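PDB 2BOY: 3-chlorocatechol 1,2-dioxygenase from Rhodococcus opacus, which probably uses ferric iron to catalyse the intradiol ring cleavage of chlorinated catechols, adding both atoms of dioxygen to the opened ring. Local coordinates for residues Arg188-His193 against Leu208-Gly213. Numbering follows the deposited sequence.
Sequences RPAHLH and LYFENG. With FE (Fe (III) ion), chain I; BHO (benzhydroxamic acid), chain J.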
ATOM      1  N   ARG A 188      -9.219  17.066  -9.908  1.00 17.63           N
ATOM      2  CA  ARG A 188     -10.547  17.165  -9.286  1.00 17.81           C
ATOM      3  C   ARG A 188     -11.258  18.415  -9.872  1.00 17.25           C
ATOM      4  O   ARG A 188     -10.624  19.470 -10.009  1.00 16.38           O
ATOM      5  CB  ARG A 188     -10.389  17.383  -7.770  1.00 16.05           C
ATOM      6  CG  ARG A 188      -9.626  16.266  -7.057  1.00 17.97           C
ATOM      7  CD  ARG A 188     -10.253  15.920  -5.681  1.00 18.16           C
ATOM      8  NE  ARG A 188     -11.644  15.531  -5.914  1.00 20.50           N
ATOM      9  CZ  ARG A 188     -12.682  15.892  -5.176  1.00 19.16           C
ATOM     10  NH1 ARG A 188     -12.521  16.671  -4.101  1.00 18.24           N
ATOM     11  NH2 ARG A 188     -13.891  15.507  -5.569  1.00 16.23           N
ATOM     12  N   PRO A 189     -12.566  18.325 -10.127  1.00 16.69           N
ATOM     13  CA  PRO A 189     -13.340  19.505 -10.543  1.00 16.54           C
ATOM     14  C   PRO A 189     -13.379  20.457  -9.342  1.00 17.75           C
ATOM     15  O   PRO A 189     -13.095  20.006  -8.204  1.00 18.10           O
ATOM     16  CB  PRO A 189     -14.733  18.944 -10.822  1.00 17.04           C
ATOM     17  CG  PRO A 189     -14.845  17.778  -9.875  1.00 16.54           C
ATOM     18  CD  PRO A 189     -13.431  17.130  -9.936  1.00 16.88           C
ATOM     19  N   ALA A 190     -13.705  21.727  -9.569  1.00 17.79           N
ATOM     20  CA  ALA A 190     -13.739  22.747  -8.484  1.00 16.65           C
ATOM     21  C   ALA A 190     -14.793  22.396  -7.473  1.00 17.75           C
ATOM     22  O   ALA A 190     -15.839  21.932  -7.874  1.00 18.13           O
ATOM     23  CB  ALA A 190     -14.058  24.110  -9.087  1.00 17.82           C
ATOM     24  N   HIS A 191     -14.538  22.636  -6.182  1.00 17.95           N
ATOM     25  CA  HIS A 191     -15.497  22.226  -5.132  1.00 17.76           C
ATOM     26  C   HIS A 191     -15.321  23.013  -3.821  1.00 16.92           C
ATOM     27  O   HIS A 191     -14.237  23.538  -3.531  1.00 16.88           O
ATOM     28  CB  HIS A 191     -15.342  20.709  -4.841  1.00 18.44           C
ATOM     29  CG  HIS A 191     -13.949  20.330  -4.461  1.00 16.85           C
ATOM     30  ND1 HIS A 191     -12.974  20.036  -5.385  1.00 17.57           N
ATOM     31  CD2 HIS A 191     -13.349  20.293  -3.250  1.00 15.35           C
ATOM     32  CE1 HIS A 191     -11.830  19.812  -4.753  1.00 15.71           C
ATOM     33  NE2 HIS A 191     -12.039  19.942  -3.448  1.00 14.14           N
ATOM     34  N   LEU A 192     -16.396  23.052  -3.026  1.00 16.56           N
ATOM     35  CA  LEU A 192     -16.403  23.598  -1.693  1.00 16.35           C
ATOM     36  C   LEU A 192     -16.605  22.396  -0.783  1.00 17.09           C
ATOM     37  O   LEU A 192     -17.520  21.597  -1.058  1.00 16.34           O
ATOM     38  CB  LEU A 192     -17.586  24.547  -1.515  1.00 16.16           C
ATOM     39  CG  LEU A 192     -17.675  25.668  -2.561  1.00 16.78           C
ATOM     40  CD1 LEU A 192     -18.878  26.544  -2.223  1.00 16.26           C
ATOM     41  CD2 LEU A 192     -16.351  26.478  -2.437  1.00 14.81           C
ATOM     42  N   HIS A 193     -15.765  22.281   0.255  1.00 15.92           N
ATOM     43  CA  HIS A 193     -15.843  21.174   1.280  1.00 15.90           C
ATOM     44  C   HIS A 193     -16.663  21.653   2.470  1.00 15.90           C
ATOM     45  O   HIS A 193     -16.503  22.796   2.877  1.00 16.43           O
ATOM     46  CB  HIS A 193     -14.463  20.886   1.848  1.00 15.51           C
ATOM     47  CG  HIS A 193     -13.552  20.117   0.929  1.00 16.46           C
ATOM     48  ND1 HIS A 193     -13.599  18.745   0.846  1.00 16.68           N
ATOM     49  CD2 HIS A 193     -12.542  20.513   0.103  1.00 12.80           C
ATOM     50  CE1 HIS A 193     -12.690  18.326  -0.021  1.00 17.74           C
ATOM     51  NE2 HIS A 193     -12.046  19.383  -0.497  1.00 15.31           N
ATOM     52  N   LEU A 208     -19.507  20.425  -2.636  1.00 16.90           N
ATOM     53  CA  LEU A 208     -20.423  20.900  -3.687  1.00 16.26           C
ATOM     54  C   LEU A 208     -19.576  21.330  -4.880  1.00 16.81           C
ATOM     55  O   LEU A 208     -18.553  21.939  -4.685  1.00 16.34           O
ATOM     56  CB  LEU A 208     -21.271  22.078  -3.167  1.00 15.65           C
ATOM     57  CG  LEU A 208     -22.180  21.671  -1.984  1.00 17.41           C
ATOM     58  CD1 LEU A 208     -22.841  22.875  -1.321  1.00 15.85           C
ATOM     59  CD2 LEU A 208     -23.235  20.640  -2.432  1.00 19.29           C
ATOM     60  N   TYR A 209     -20.011  20.971  -6.075  1.00 17.07           N
ATOM     61  CA  TYR A 209     -19.285  21.170  -7.329  1.00 17.37           C
ATOM     62  C   TYR A 209     -20.079  22.147  -8.191  1.00 18.69           C
ATOM     63  O   TYR A 209     -21.180  22.522  -7.830  1.00 20.42           O
ATOM     64  CB  TYR A 209     -19.198  19.843  -8.056  1.00 16.15           C
ATOM     65  CG  TYR A 209     -18.563  18.744  -7.229  1.00 16.64           C
ATOM     66  CD1 TYR A 209     -19.348  17.861  -6.496  1.00 16.94           C
ATOM     67  CD2 TYR A 209     -17.169  18.594  -7.197  1.00 17.12           C
ATOM     68  CE1 TYR A 209     -18.765  16.867  -5.722  1.00 18.36           C
ATOM     69  CE2 TYR A 209     -16.574  17.600  -6.421  1.00 17.79           C
ATOM     70  CZ  TYR A 209     -17.382  16.745  -5.696  1.00 17.51           C
ATOM     71  OH  TYR A 209     -16.810  15.742  -4.945  1.00 18.05           O
ATOM     72  N   PHE A 210     -19.519  22.587  -9.311  1.00 21.12           N
ATOM     73  CA  PHE A 210     -20.155  23.626 -10.162  1.00 22.77           C
ATOM     74  C   PHE A 210     -20.531  22.970 -11.488  1.00 25.02           C
ATOM     75  O   PHE A 210     -19.660  22.400 -12.149  1.00 25.14           O
ATOM     76  CB  PHE A 210     -19.186  24.778 -10.324  1.00 22.30           C
ATOM     77  CG  PHE A 210     -18.816  25.412  -9.025  1.00 23.72           C
ATOM     78  CD1 PHE A 210     -17.674  25.025  -8.337  1.00 24.90           C
ATOM     79  CD2 PHE A 210     -19.671  26.339  -8.432  1.00 24.41           C
ATOM     80  CE1 PHE A 210     -17.380  25.573  -7.121  1.00 22.19           C
ATOM     81  CE2 PHE A 210     -19.368  26.893  -7.206  1.00 25.02           C
ATOM     82  CZ  PHE A 210     -18.220  26.509  -6.551  1.00 24.33           C
ATOM     83  N   GLU A 211     -21.833  22.971 -11.794  1.00 26.89           N
ATOM     84  CA  GLU A 211     -22.454  22.330 -12.970  1.00 30.63           C
ATOM     85  C   GLU A 211     -21.606  22.432 -14.235  1.00 32.49           C
ATOM     86  O   GLU A 211     -21.366  21.465 -14.950  1.00 33.63           O
ATOM     87  CB  GLU A 211     -23.734  23.091 -13.296  1.00 30.87           C
ATOM     88  CG  GLU A 211     -24.955  22.227 -13.307  1.00 34.74           C
ATOM     89  CD  GLU A 211     -26.196  23.047 -13.126  1.00 36.60           C
ATOM     90  OE1 GLU A 211     -26.204  24.234 -13.538  1.00 36.71           O
ATOM     91  OE2 GLU A 211     -27.144  22.496 -12.552  1.00 39.81           O
ATOM     92  N   ASN A 212     -21.155  23.645 -14.484  1.00 34.09           N
ATOM     93  CA  ASN A 212     -20.517  23.995 -15.739  1.00 36.76           C
ATOM     94  C   ASN A 212     -19.014  23.674 -15.752  1.00 35.81           C
ATOM     95  O   ASN A 212     -18.342  23.904 -16.751  1.00 35.76           O
ATOM     96  CB  ASN A 212     -20.766  25.494 -15.954  1.00 38.33           C
ATOM     97  CG  ASN A 212     -21.682  26.101 -14.844  1.00 42.86           C
ATOM     98  OD1 ASN A 212     -22.582  26.907 -15.136  1.00 49.63           O
ATOM     99  ND2 ASN A 212     -21.457  25.696 -13.570  1.00 43.75           N
ATOM    100  N   GLY A 213     -18.506  23.114 -14.657  1.00 34.15           N
ATOM    101  CA  GLY A 213     -17.070  23.058 -14.437  1.00 32.32           C
ATOM    102  C   GLY A 213     -16.401  21.906 -15.158  1.00 30.90           C
ATOM    103  O   GLY A 213     -17.007  20.870 -15.411  1.00 30.40           O
TER
HETATM  104 FE    FE I1255     -10.570  19.519  -2.095  1.00 19.79          FE
HETATM  105  C1  BHO J1256      -9.105  15.925  -2.244  1.00 27.06           C
HETATM  106  C2  BHO J1256      -9.676  14.563  -2.248  1.00 23.55           C
HETATM  107  C3  BHO J1256      -8.836  13.487  -2.542  1.00 24.45           C
HETATM  108  C4  BHO J1256      -7.487  13.733  -2.846  1.00 23.54           C
HETATM  109  C5  BHO J1256      -6.969  15.017  -2.848  1.00 27.64           C
HETATM  110  C6  BHO J1256      -7.771  16.122  -2.560  1.00 29.03           C
HETATM  111  C   BHO J1256     -10.009  17.075  -1.925  1.00 29.90           C
HETATM  112  O1  BHO J1256     -11.159  16.937  -2.183  1.00 37.08           O
HETATM  113  N   BHO J1256      -9.644  18.241  -1.433  1.00 32.14           N
HETATM  114  O2  BHO J1256      -8.897  18.388  -0.452  1.00 37.54           O
HETATM  115  O   HOH W   1     -16.950  21.707 -10.251  1.00 18.90           O
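R188 and Y209 meet across an antiparallel beta hairpin, strands 187-197 and 204-210, that carries two iron-binding histidines of the intradiol dioxygenase fold. H191 and H193, two residues apart and so on one side of their strand, bind ferric iron through NE2 at 2.0 and 2.2 Å; Y133 is a further ligand, while benzhydroxamic acid's nitrogen is modelled doubtfully close to the metal. A long, cationic arginine suits the next place: R188, its chain bent at the third torsion (chi3 58°), brings NH1 over one face of the H191 ring and toward the ligand's O1, at a doubtfully short separation. Its NH2 donates to Y209 OH at 3.0 Å within the guanidinium plane, which stands 86° from the phenol ring, and forms a salt bridge with D219. Y209 CD2 packs on P189 CG (3.6 Å) and H191 CB. A phenylalanine in place of Y209 would probably leave R188 NH2 without this acceptor, the guanidinium then relying mainly on D219 and Q207. On the other sheet face from H191's side chain, L192 and L208 form a hydrogen-bonded pair (L192 N to L208 O 2.9 Å, L208 N to L192 O 2.8 Å), their apolar side chains touching F105. F210 CD1 meets A190 CB at 3.8 Å, where a small methyl fits, while a water links A190 O to F210 N. H191 has its own brace: ND1 donates an almost straight bond (172°) to P189 O at 2.8 Å, fixing the imidazole's rotation with NE2 directed at iron.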